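Local structure of catalase (Bacillus pumilus, 4QOL) at residues F422-A425 and G426-Y429; R430-S433 and E434-Q438. The protein breaks hydrogen peroxide down to water and oxygen at a heme, and also shows peroxidase-like reactivity toward phenolic substrates. All coordinates share one frame; numbering follows the deposited sequence.

Contacts 1 and 2 follow one another along the chain and share helix 423-431: contact 1 is its first turns, contact 2 its end and the turn into helix 434-448. Their centres lie about 12 Å apart, and they touch where Tyr429 meets Lys437. Contact 1 is partly buried, with Ala425, Gly426 and Tyr429 on the inner side and Lys423 and Glu427 outside; contact 2 lies at the surface, Tyr432 being its buried residue. The chemistry changes accordingly. In contact 1 regular backbone bonds do the holding and the side chains add a water bridge, whereas in contact 2 side chains bind backbone groups where the helix pattern breaks.

Contact 1. Residues F422-A425 and G426-Y429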
loop_
_atom_site.group_PDB
_atom_site.type_symbol
_atom_site.label_atom_id
_atom_site.label_comp_id
_atom_site.label_asym_id
_atom_site.label_seq_id
_atom_site.Cartn_x
_atom_site.Cartn_y
_atom_site.Cartn_z
ATOM N N PHE A 422 32.031 -28.437 12.397
ATOM C CA PHE A 422 33.418 -27.922 12.502
ATOM C C PHE A 422 34.437 -28.411 11.486
ATOM O O PHE A 422 35.431 -27.739 11.245
ATOM C CB PHE A 422 33.950 -28.091 13.921
ATOM C CG PHE A 422 33.019 -27.627 14.957
ATOM C CD1 PHE A 422 32.844 -26.270 15.171
ATOM C CD2 PHE A 422 32.239 -28.507 15.694
ATOM C CE1 PHE A 422 31.993 -25.808 16.133
ATOM C CE2 PHE A 422 31.326 -28.040 16.634
ATOM C CZ PHE A 422 31.192 -26.667 16.843
ATOM N N LYS A 423 34.196 -29.565 10.860
ATOM C CA LYS A 423 35.195 -30.152 10.036
ATOM C C LYS A 423 35.625 -29.319 8.845
ATOM O O LYS A 423 36.802 -29.102 8.637
ATOM C CB LYS A 423 34.747 -31.553 9.570
ATOM C CG LYS A 423 35.796 -32.203 8.698
ATOM C CD LYS A 423 35.539 -33.695 8.467
ATOM C CE LYS A 423 36.270 -34.144 7.214
ATOM N NZ LYS A 423 36.094 -35.608 6.971
ATOM N N GLN A 424 34.665 -28.882 8.025
ATOM C CA GLN A 424 35.032 -28.097 6.851
ATOM C C GLN A 424 35.616 -26.737 7.187
ATOM O O GLN A 424 36.411 -26.215 6.403
ATOM C CB GLN A 424 33.802 -27.947 5.932
ATOM C CG GLN A 424 33.378 -29.261 5.308
ATOM C CD GLN A 424 32.503 -29.068 4.100
ATOM O OE1 GLN A 424 32.072 -27.956 3.802
ATOM N NE2 GLN A 424 32.297 -30.158 3.308
ATOM N N ALA A 425 35.228 -26.135 8.315
ATOM C CA ALA A 425 35.835 -24.874 8.772
ATOM C C ALA A 425 37.330 -25.102 9.016
ATOM O O ALA A 425 38.128 -24.244 8.677
ATOM C CB ALA A 425 35.178 -24.374 10.019
ATOM N N GLY A 426 37.661 -26.223 9.607
ATOM C CA GLY A 426 39.079 -26.557 9.847
ATOM C C GLY A 426 39.793 -26.766 8.512
ATOM O O GLY A 426 40.956 -26.366 8.358
ATOM N N GLU A 427 39.139 -27.447 7.560
ATOM C CA GLU A 427 39.755 -27.661 6.258
ATOM C C GLU A 427 39.994 -26.383 5.523
ATOM O O GLU A 427 41.056 -26.187 4.920
ATOM C CB GLU A 427 38.891 -28.648 5.410
ATOM C CG GLU A 427 38.788 -30.032 6.024
ATOM C CD GLU A 427 37.781 -30.954 5.361
ATOM O OE1 GLU A 427 37.982 -32.203 5.464
ATOM O OE2 GLU A 427 36.724 -30.513 4.800
ATOM N N LYS A 428 39.044 -25.435 5.642
ATOM C CA LYS A 428 39.219 -24.124 5.029
ATOM C C LYS A 428 40.359 -23.384 5.673
ATOM O O LYS A 428 41.242 -22.870 4.959
ATOM C CB LYS A 428 37.927 -23.294 5.096
ATOM C CG LYS A 428 38.016 -21.967 4.361
ATOM C CD LYS A 428 38.272 -22.097 2.877
ATOM C CE LYS A 428 38.354 -20.691 2.245
ATOM N NZ LYS A 428 38.689 -20.796 0.807
ATOM N N TYR A 429 40.388 -23.374 7.000
ATOM C CA TYR A 429 41.484 -22.713 7.732
ATOM C C TYR A 429 42.845 -23.214 7.243
ATOM O O TYR A 429 43.757 -22.466 6.899
ATOM C CB TYR A 429 41.371 -22.988 9.244
ATOM C CG TYR A 429 42.555 -22.405 10.029
ATOM C CD1 TYR A 429 42.624 -21.040 10.257
ATOM C CD2 TYR A 429 43.573 -23.201 10.521
ATOM C CE1 TYR A 429 43.686 -20.449 10.967
ATOM C CE2 TYR A 429 44.628 -22.631 11.225
ATOM C CZ TYR A 429 44.673 -21.272 11.453
ATOM O OH TYR A 429 45.749 -20.692 12.209
HETATM O O HOH W 1 34.459 -32.212 3.926
#
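Lys423 and Glu427, one helical turn apart, meet because of how their first torsions aim them: Lys423 has CG opposite the backbone N (chi1 -180°) and runs outward, while Glu427, with CG beside the backbone N (chi1 -63°), reaches back toward the start of helix 423-431. The two extended chains pass at a slant, and Glu427 OE1 comes 3.1 Å from Lys423 CE, touching the methylene rather than the ammonium. Lys423 NZ stays 4.2 Å from Glu427 OE1, beyond a salt bridge; its salt bridge is with Asp275.

The other carboxylate oxygen faces Gln424. Glu427 OE2 lies 3.6 Å from Gln424 CG, and a water closes the gap between the polar ends: it accepts from Gln424 NE2 at 3.0 Å and donates to Glu427 OE2. Amide and carboxylate planes are only 28° apart. Gln424 OE1 accepts from the backbone N of Thr284, so both ends of the amide are used and its rotation is probably well defined.

Beneath these side chains runs the regular i to i+4 ladder of an alpha-helix. Gly426 N donates to Phe422 O at 3.2 Å, and Lys428 N to Gln424 O at 2.8 Å. Small residues suit the buried side, where Gly426 adds no side chain. The methyl of Ala425 packs on helix 175-181, and Tyr429 stacks on Tyr470 and hydrogen-bonds Asp469 through its hydroxyl.

The chemistry implies a division of labour: the backbone holds the turn, Lys423 and Gln424 direct polar groups to neighbouring parts of the chain, and Glu427, near the positive end of the helix dipole and a lysine, is likely to be stabilised as a carboxylate.

Contact 2. Residues R430-S433 and E434-Q438; sequences RSYS and EEEKQ
The Tyr432 ring has the carboxylate of Glu436 at its edge, OE1 lying near the ring plane 3.6 Å from CD1, and the two planes stand 78° apart. This sits beside a capping box, in which Ser433 is the N-cap of helix 434-448. Glu436 N donates to Ser433 OG at 3.1 Å, and in return Ser433 N gives Glu436 OE1 a fairly straight bond (161°), received on the anti lone pair. Serine suits the place because its short hydroxyl can fold back to a first-turn amide, for which the helix supplies no carbonyl four residues earlier; glutamate is long enough to reach the N-cap amide.

Tyr432 is buried, its hydroxyl bonded to Thr179 O, and its CB packs 3.7 Å from Lys437 CG. Lys437 bends at its last torsion (chi4 75°), which turns NZ onto Tyr432 O; its ammonium group also makes a cation-pi contact with the Tyr429 ring. A methionine in place of Lys437 would probably leave Tyr432 O without its charged donor and break the water link to Arg430 O. From Lys437 NZ the link continues through a water, 3.1 Å away, which donates to Arg430 O at 2.7 Å.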
loop_
_atom_site.group_PDB
_atom_site.type_symbol
_atom_site.label_atom_id
_atom_site.label_comp_id
_atom_site.label_asym_id
_atom_site.label_seq_id
_atom_site.Cartn_x
_atom_site.Cartn_y
_atom_site.Cartn_z
ATOM N N ARG A 430 42.966 -24.533 7.198
ATOM C CA ARG A 430 44.248 -25.117 6.826
ATOM C C ARG A 430 44.623 -24.869 5.390
ATOM O O ARG A 430 45.805 -24.928 5.065
ATOM C CB ARG A 430 44.283 -26.590 7.145
ATOM C CG ARG A 430 44.307 -26.853 8.621
ATOM C CD ARG A 430 44.450 -28.340 8.927
ATOM N NE ARG A 430 43.260 -29.110 8.558
ATOM C CZ ARG A 430 42.209 -29.349 9.342
ATOM N NH1 ARG A 430 42.087 -28.840 10.579
ATOM N NH2 ARG A 430 41.269 -30.144 8.895
ATOM N N SER A 431 43.651 -24.597 4.528
ATOM C CA SER A 431 43.907 -24.291 3.106
ATOM C C SER A 431 44.419 -22.867 2.871
ATOM O O SER A 431 44.929 -22.553 1.781
ATOM C CB SER A 431 42.649 -24.564 2.270
ATOM O OG SER A 431 41.703 -23.484 2.361
ATOM N N TYR A 432 44.323 -22.009 3.891
ATOM C CA TYR A 432 44.804 -20.665 3.772
ATOM C C TYR A 432 46.354 -20.670 3.795
ATOM O O TYR A 432 46.954 -21.392 4.568
ATOM C CB TYR A 432 44.292 -19.774 4.933
ATOM C CG TYR A 432 42.830 -19.291 4.816
ATOM C CD1 TYR A 432 42.310 -18.866 3.599
ATOM C CD2 TYR A 432 41.973 -19.366 5.898
ATOM C CE1 TYR A 432 40.976 -18.482 3.481
ATOM C CE2 TYR A 432 40.622 -18.983 5.808
ATOM C CZ TYR A 432 40.126 -18.551 4.587
ATOM O OH TYR A 432 38.778 -18.161 4.489
ATOM N N SER A 433 46.953 -19.766 3.026
ATOM C CA SER A 433 48.369 -19.404 3.190
ATOM C C SER A 433 48.577 -18.788 4.554
ATOM O O SER A 433 47.617 -18.402 5.224
ATOM C CB SER A 433 48.805 -18.417 2.101
ATOM O OG SER A 433 48.227 -17.139 2.300
ATOM N N GLU A 434 49.838 -18.689 4.970
ATOM C CA GLU A 434 50.128 -18.138 6.240
ATOM C C GLU A 434 49.649 -16.687 6.295
ATOM O O GLU A 434 49.227 -16.248 7.339
ATOM C CB GLU A 434 51.637 -18.239 6.558
ATOM C CG GLU A 434 52.060 -17.549 7.850
ATOM C CD GLU A 434 51.292 -17.990 9.110
ATOM O OE1 GLU A 434 51.253 -17.206 10.066
ATOM O OE2 GLU A 434 50.790 -19.127 9.181
ATOM N N GLU A 435 49.802 -15.948 5.190
ATOM C CA GLU A 435 49.424 -14.534 5.105
ATOM C C GLU A 435 47.906 -14.463 5.286
ATOM O O GLU A 435 47.405 -13.602 5.997
ATOM C CB GLU A 435 49.836 -13.935 3.748
ATOM C CG GLU A 435 51.349 -13.696 3.540
ATOM C CD GLU A 435 52.191 -14.985 3.482
ATOM O OE1 GLU A 435 53.374 -14.942 3.862
ATOM O OE2 GLU A 435 51.704 -16.066 3.041
ATOM N N GLU A 436 47.191 -15.374 4.618
ATOM C CA GLU A 436 45.718 -15.409 4.707
ATOM C C GLU A 436 45.260 -15.775 6.126
ATOM O O GLU A 436 44.286 -15.205 6.643
ATOM C CB GLU A 436 45.160 -16.373 3.710
ATOM C CG GLU A 436 45.281 -15.920 2.266
ATOM C CD GLU A 436 44.779 -16.986 1.316
ATOM O OE1 GLU A 436 45.162 -18.155 1.443
ATOM O OE2 GLU A 436 43.931 -16.684 0.462
ATOM N N LYS A 437 45.932 -16.719 6.766
ATOM C CA LYS A 437 45.588 -17.057 8.139
ATOM C C LYS A 437 45.820 -15.832 9.020
ATOM O O LYS A 437 45.037 -15.555 9.935
ATOM C CB LYS A 437 46.438 -18.160 8.681
ATOM C CG LYS A 437 46.177 -19.523 8.133
ATOM C CD LYS A 437 47.060 -20.495 8.912
ATOM C CE LYS A 437 46.860 -21.915 8.464
ATOM N NZ LYS A 437 47.487 -22.193 7.161
ATOM N N GLN A 438 46.913 -15.136 8.783
ATOM C CA GLN A 438 47.194 -13.951 9.623
ATOM C C GLN A 438 46.097 -12.895 9.449
ATOM O O GLN A 438 45.665 -12.273 10.415
ATOM C CB GLN A 438 48.591 -13.356 9.324
ATOM C CG GLN A 438 49.701 -14.188 9.984
ATOM C CD GLN A 438 51.115 -13.606 9.814
ATOM O OE1 GLN A 438 51.288 -12.398 9.652
ATOM N NE2 GLN A 438 52.126 -14.473 9.857
HETATM O O HOH W 2 48.000 -25.234 6.639
#